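Local atomic coordinates of beta-agarase (Persicobacter, PDB entry 6AII), a protein that probably hydrolyses the beta-1,4 linkages of agarose to release neoagarobiose, as a glycoside hydrolase of family GH16. Residues 82-93 with 290-301. Residues are numbered along the deposited sequence; the frame is centred on the assembly and turned at random.
Sequences RNGNTKTFRNSH and DWNALAGRYPTD
The backbone oxygen Pro299 O is gripped end-on by both terminal nitrogens of Arg82, NH1 at 3.0 Å and NH2 at 2.9 Å. It lies almost exactly in the guanidinium plane, while both nitrogens approach from the same face of the carbonyl. With CG anti to the backbone N (chi1 -179°) and a later bend at chi3, the arginine reaches across and turns its end to this oxygen. NH1 also makes a salt bridge to Asp301 OD1 (2.8 Å), approaching OD1 almost end-on to its C-O bond. Arginine suits the place, being long and able to serve a carbonyl and a carboxylate at once. NH2 bonds to Thr103 OG1, and the guanidinium lies at a shallow angle (28°) over the Tyr298 ring. Tyr298 OH bonds to Thr103 OG1 and the backbone oxygen of Pro101, which helps hold the ring beneath NH2.

At the other end, Asp290 on helix 290-294 takes two bonds on OD2, from Ser92 N (2.6 Å) and from Ser92 OG on the syn side (2.7 Å). Serine's short hydroxyl can reach the same carboxylate oxygen as its own amide. Between the polar ends, leucine's two methyls part: Leu294 CD2 packs on Phe89 CZ at 3.8 Å, CD1 against the Asn91 amide, whose OD1 forms an Asx turn with His93 N.

Thus Phe89 and the loops flanking strand 86-90 are joined to 290-301 at the periphery of the beta-jelly-roll sandwich expected of a GH16 enzyme; Asp301 probably helps balance the charge of Arg82.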
loop_
_atom_site.group_PDB
_atom_site.type_symbol
_atom_site.label_atom_id
_atom_site.label_comp_id
_atom_site.label_asym_id
_atom_site.label_seq_id
_atom_site.Cartn_x
_atom_site.Cartn_y
_atom_site.Cartn_z
ATOM N N ARG A 82 -11.418 -18.527 3.948
ATOM C CA ARG A 82 -11.343 -19.128 5.309
ATOM C C ARG A 82 -11.641 -20.617 5.221
ATOM O O ARG A 82 -12.804 -20.999 5.002
ATOM C CB ARG A 82 -12.258 -18.376 6.278
ATOM C CG ARG A 82 -12.198 -18.939 7.702
ATOM C CD ARG A 82 -12.846 -18.029 8.691
ATOM N NE ARG A 82 -12.147 -16.782 8.876
ATOM C CZ ARG A 82 -12.707 -15.654 9.244
ATOM N NH1 ARG A 82 -13.997 -15.637 9.577
ATOM N NH2 ARG A 82 -11.984 -14.526 9.216
ATOM N N ASN A 83 -10.640 -21.394 5.546
ATOM C CA ASN A 83 -10.811 -22.896 5.524
ATOM C C ASN A 83 -11.175 -23.412 6.920
ATOM O O ASN A 83 -11.423 -24.609 7.038
ATOM C CB ASN A 83 -9.591 -23.604 4.973
ATOM C CG ASN A 83 -8.312 -23.339 5.712
ATOM O OD1 ASN A 83 -8.363 -23.025 6.899
ATOM N ND2 ASN A 83 -7.209 -23.439 5.006
ATOM N N GLY A 84 -11.214 -22.585 7.969
ATOM C CA GLY A 84 -11.528 -23.060 9.286
ATOM C C GLY A 84 -10.321 -23.365 10.163
ATOM O O GLY A 84 -10.518 -23.484 11.408
ATOM N N ASN A 85 -9.132 -23.437 9.617
ATOM C CA ASN A 85 -7.926 -23.670 10.404
ATOM C C ASN A 85 -7.654 -22.474 11.304
ATOM O O ASN A 85 -8.027 -21.327 10.960
ATOM C CB ASN A 85 -6.710 -23.926 9.538
ATOM C CG ASN A 85 -6.777 -25.227 8.786
ATOM O OD1 ASN A 85 -7.628 -26.041 9.099
ATOM N ND2 ASN A 85 -5.981 -25.321 7.752
ATOM N N THR A 86 -7.100 -22.720 12.507
ATOM C CA THR A 86 -6.723 -21.643 13.425
ATOM C C THR A 86 -5.288 -21.273 13.180
ATOM O O THR A 86 -4.417 -22.062 12.684
ATOM C CB THR A 86 -6.920 -22.071 14.911
ATOM O OG1 THR A 86 -5.955 -23.113 15.096
ATOM C CG2 THR A 86 -8.353 -22.394 15.205
ATOM N N LYS A 87 -4.963 -20.008 13.542
ATOM C CA LYS A 87 -3.624 -19.578 13.659
ATOM C C LYS A 87 -3.386 -18.847 14.993
ATOM O O LYS A 87 -4.224 -18.087 15.489
ATOM C CB LYS A 87 -3.177 -18.689 12.495
ATOM C CG LYS A 87 -1.775 -18.139 12.597
ATOM C CD LYS A 87 -1.250 -17.449 11.343
ATOM C CE LYS A 87 0.152 -16.956 11.509
ATOM N NZ LYS A 87 0.637 -16.110 10.388
ATOM N N THR A 88 -2.241 -19.177 15.595
ATOM C CA THR A 88 -1.779 -18.615 16.847
ATOM C C THR A 88 -0.718 -17.561 16.562
ATOM O O THR A 88 0.197 -17.813 15.790
ATOM C CB THR A 88 -1.311 -19.729 17.787
ATOM O OG1 THR A 88 -2.415 -20.594 18.016
ATOM C CG2 THR A 88 -0.853 -19.140 19.097
ATOM N N PHE A 89 -0.863 -16.351 17.086
ATOM C CA PHE A 89 -0.008 -15.236 16.746
ATOM C C PHE A 89 0.282 -14.345 17.940
ATOM O O PHE A 89 -0.487 -14.334 18.925
ATOM C CB PHE A 89 -0.676 -14.384 15.654
ATOM C CG PHE A 89 -2.036 -13.867 16.088
ATOM C CD1 PHE A 89 -3.202 -14.610 15.946
ATOM C CD2 PHE A 89 -2.117 -12.612 16.676
ATOM C CE1 PHE A 89 -4.418 -14.093 16.344
ATOM C CE2 PHE A 89 -3.340 -12.109 17.092
ATOM C CZ PHE A 89 -4.479 -12.853 16.929
ATOM N N ARG A 90 1.347 -13.575 17.848
ATOM C CA ARG A 90 1.788 -12.731 18.979
ATOM C C ARG A 90 1.104 -11.374 18.862
ATOM O O ARG A 90 1.013 -10.806 17.787
ATOM C CB ARG A 90 3.326 -12.649 18.925
ATOM C CG ARG A 90 4.072 -12.608 20.249
ATOM C CD ARG A 90 5.605 -12.638 20.099
ATOM N NE ARG A 90 6.194 -13.931 19.660
ATOM C CZ ARG A 90 7.007 -14.743 20.393
ATOM N NH1 ARG A 90 7.555 -15.853 19.845
ATOM N NH2 ARG A 90 7.233 -14.435 21.673
ATOM N N ASN A 91 0.585 -10.890 19.967
ATOM C CA ASN A 91 0.163 -9.481 20.099
ATOM C C ASN A 91 1.414 -8.595 20.187
ATOM O O ASN A 91 2.172 -8.638 21.164
ATOM C CB ASN A 91 -0.759 -9.316 21.294
ATOM C CG ASN A 91 -1.190 -7.876 21.486
ATOM O OD1 ASN A 91 -0.865 -7.017 20.692
ATOM N ND2 ASN A 91 -1.924 -7.613 22.533
ATOM N N SER A 92 1.715 -7.857 19.139
ATOM C CA SER A 92 2.964 -7.087 19.069
ATOM C C SER A 92 3.036 -6.035 20.205
ATOM O O SER A 92 4.131 -5.534 20.523
ATOM C CB SER A 92 3.113 -6.419 17.732
ATOM O OG SER A 92 2.010 -5.548 17.560
ATOM N N HIS A 93 1.923 -5.687 20.828
ATOM C CA HIS A 93 1.949 -4.613 21.815
ATOM C C HIS A 93 2.407 -5.161 23.176
ATOM O O HIS A 93 2.802 -4.376 24.057
ATOM C CB HIS A 93 0.576 -3.923 21.901
ATOM C CG HIS A 93 0.185 -3.173 20.656
ATOM N ND1 HIS A 93 -0.729 -2.134 20.665
ATOM C CD2 HIS A 93 0.573 -3.302 19.362
ATOM C CE1 HIS A 93 -0.895 -1.674 19.436
ATOM N NE2 HIS A 93 -0.112 -2.377 18.616
ATOM N N ASP A 290 -2.481 -8.070 13.994
ATOM C CA ASP A 290 -2.792 -8.471 15.359
ATOM C C ASP A 290 -3.732 -7.491 16.069
ATOM O O ASP A 290 -4.744 -7.933 16.573
ATOM C CB ASP A 290 -1.499 -8.585 16.201
ATOM C CG ASP A 290 -0.518 -7.418 16.277
ATOM O OD1 ASP A 290 -0.711 -6.344 15.688
ATOM O OD2 ASP A 290 0.563 -7.652 16.774
ATOM N N TRP A 291 -3.401 -6.196 15.978
ATOM C CA TRP A 291 -4.142 -5.106 16.741
ATOM C C TRP A 291 -5.609 -5.051 16.244
ATOM O O TRP A 291 -6.568 -5.109 17.033
ATOM C CB TRP A 291 -3.407 -3.742 16.627
ATOM C CG TRP A 291 -3.028 -3.217 15.261
ATOM C CD1 TRP A 291 -1.922 -3.553 14.513
ATOM C CD2 TRP A 291 -3.667 -2.161 14.523
ATOM N NE1 TRP A 291 -1.869 -2.831 13.344
ATOM C CE2 TRP A 291 -2.935 -1.966 13.321
ATOM C CE3 TRP A 291 -4.805 -1.369 14.740
ATOM C CZ2 TRP A 291 -3.318 -1.026 12.353
ATOM C CZ3 TRP A 291 -5.191 -0.462 13.766
ATOM C CH2 TRP A 291 -4.443 -0.275 12.599
ATOM N N ASN A 292 -5.765 -5.158 14.949
ATOM C CA ASN A 292 -7.090 -5.122 14.409
ATOM C C ASN A 292 -7.863 -6.409 14.770
ATOM O O ASN A 292 -9.020 -6.376 15.142
ATOM C CB ASN A 292 -7.093 -4.861 12.905
ATOM C CG ASN A 292 -6.867 -3.405 12.544
ATOM O OD1 ASN A 292 -7.565 -2.515 13.042
ATOM N ND2 ASN A 292 -5.941 -3.159 11.623
ATOM N N ALA A 293 -7.235 -7.560 14.548
ATOM C CA ALA A 293 -7.934 -8.814 14.749
ATOM C C ALA A 293 -8.350 -8.987 16.216
ATOM O O ALA A 293 -9.518 -9.400 16.426
ATOM C CB ALA A 293 -7.088 -9.956 14.314
ATOM N N LEU A 294 -7.462 -8.550 17.119
ATOM C CA LEU A 294 -7.797 -8.746 18.561
ATOM C C LEU A 294 -8.950 -7.823 18.984
ATOM O O LEU A 294 -9.724 -8.140 19.925
ATOM C CB LEU A 294 -6.536 -8.510 19.386
ATOM C CG LEU A 294 -5.438 -9.588 19.285
ATOM C CD1 LEU A 294 -4.134 -9.130 19.899
ATOM C CD2 LEU A 294 -5.942 -10.882 19.869
ATOM N N ALA A 295 -9.132 -6.747 18.242
ATOM C CA ALA A 295 -10.228 -5.786 18.481
ATOM C C ALA A 295 -11.548 -6.257 17.871
ATOM O O ALA A 295 -12.591 -5.601 18.119
ATOM C CB ALA A 295 -9.792 -4.402 17.965
ATOM N N GLY A 296 -11.555 -7.330 17.026
ATOM C CA GLY A 296 -12.714 -7.785 16.371
ATOM C C GLY A 296 -12.867 -7.202 14.958
ATOM O O GLY A 296 -13.833 -7.565 14.247
ATOM N N ARG A 297 -11.868 -6.389 14.552
ATOM C CA ARG A 297 -11.838 -5.813 13.181
ATOM C C ARG A 297 -11.148 -6.847 12.269
ATOM O O ARG A 297 -10.034 -6.698 11.796
ATOM C CB ARG A 297 -11.157 -4.449 13.207
ATOM C CG ARG A 297 -11.978 -3.384 13.945
ATOM C CD ARG A 297 -11.363 -1.989 13.970
ATOM N NE ARG A 297 -10.015 -2.002 14.454
ATOM C CZ ARG A 297 -9.612 -1.636 15.664
ATOM N NH1 ARG A 297 -10.506 -1.350 16.602
ATOM N NH2 ARG A 297 -8.323 -1.528 15.894
ATOM N N TYR A 298 -11.971 -7.812 11.916
ATOM C CA TYR A 298 -11.565 -9.033 11.333
ATOM C C TYR A 298 -12.800 -9.667 10.681
ATOM O O TYR A 298 -13.881 -9.626 11.280
ATOM C CB TYR A 298 -11.098 -9.911 12.523
ATOM C CG TYR A 298 -10.446 -11.186 12.108
ATOM C CD1 TYR A 298 -10.872 -12.448 12.505
ATOM C CD2 TYR A 298 -9.397 -11.085 11.192
ATOM C CE1 TYR A 298 -10.164 -13.580 12.139
ATOM C CE2 TYR A 298 -8.732 -12.214 10.755
ATOM C CZ TYR A 298 -9.089 -13.457 11.257
ATOM O OH TYR A 298 -8.374 -14.475 10.739
ATOM N N PRO A 299 -12.731 -10.230 9.462
ATOM C CA PRO A 299 -14.014 -10.699 8.837
ATOM C C PRO A 299 -14.730 -11.790 9.639
ATOM O O PRO A 299 -14.057 -12.701 10.140
ATOM C CB PRO A 299 -13.595 -11.254 7.504
ATOM C CG PRO A 299 -12.336 -10.483 7.174
ATOM C CD PRO A 299 -11.644 -10.404 8.514
ATOM N N THR A 300 -16.004 -11.596 9.838
ATOM C CA THR A 300 -16.814 -12.686 10.454
ATOM C C THR A 300 -16.991 -13.777 9.416
ATOM O O THR A 300 -16.914 -13.557 8.245
ATOM C CB THR A 300 -18.161 -12.178 10.956
ATOM O OG1 THR A 300 -18.950 -11.703 9.870
ATOM C CG2 THR A 300 -18.011 -11.052 11.943
ATOM N N ASP A 301 -17.397 -14.986 9.865
ATOM C CA ASP A 301 -17.804 -16.012 8.929
ATOM C C ASP A 301 -18.969 -15.556 8.057
ATOM O O ASP A 301 -18.976 -15.829 6.842
ATOM C CB ASP A 301 -18.212 -17.261 9.724
ATOM C CG ASP A 301 -17.083 -18.015 10.396
ATOM O OD1 ASP A 301 -15.885 -17.650 10.234
ATOM O OD2 ASP A 301 -17.427 -19.034 11.077
#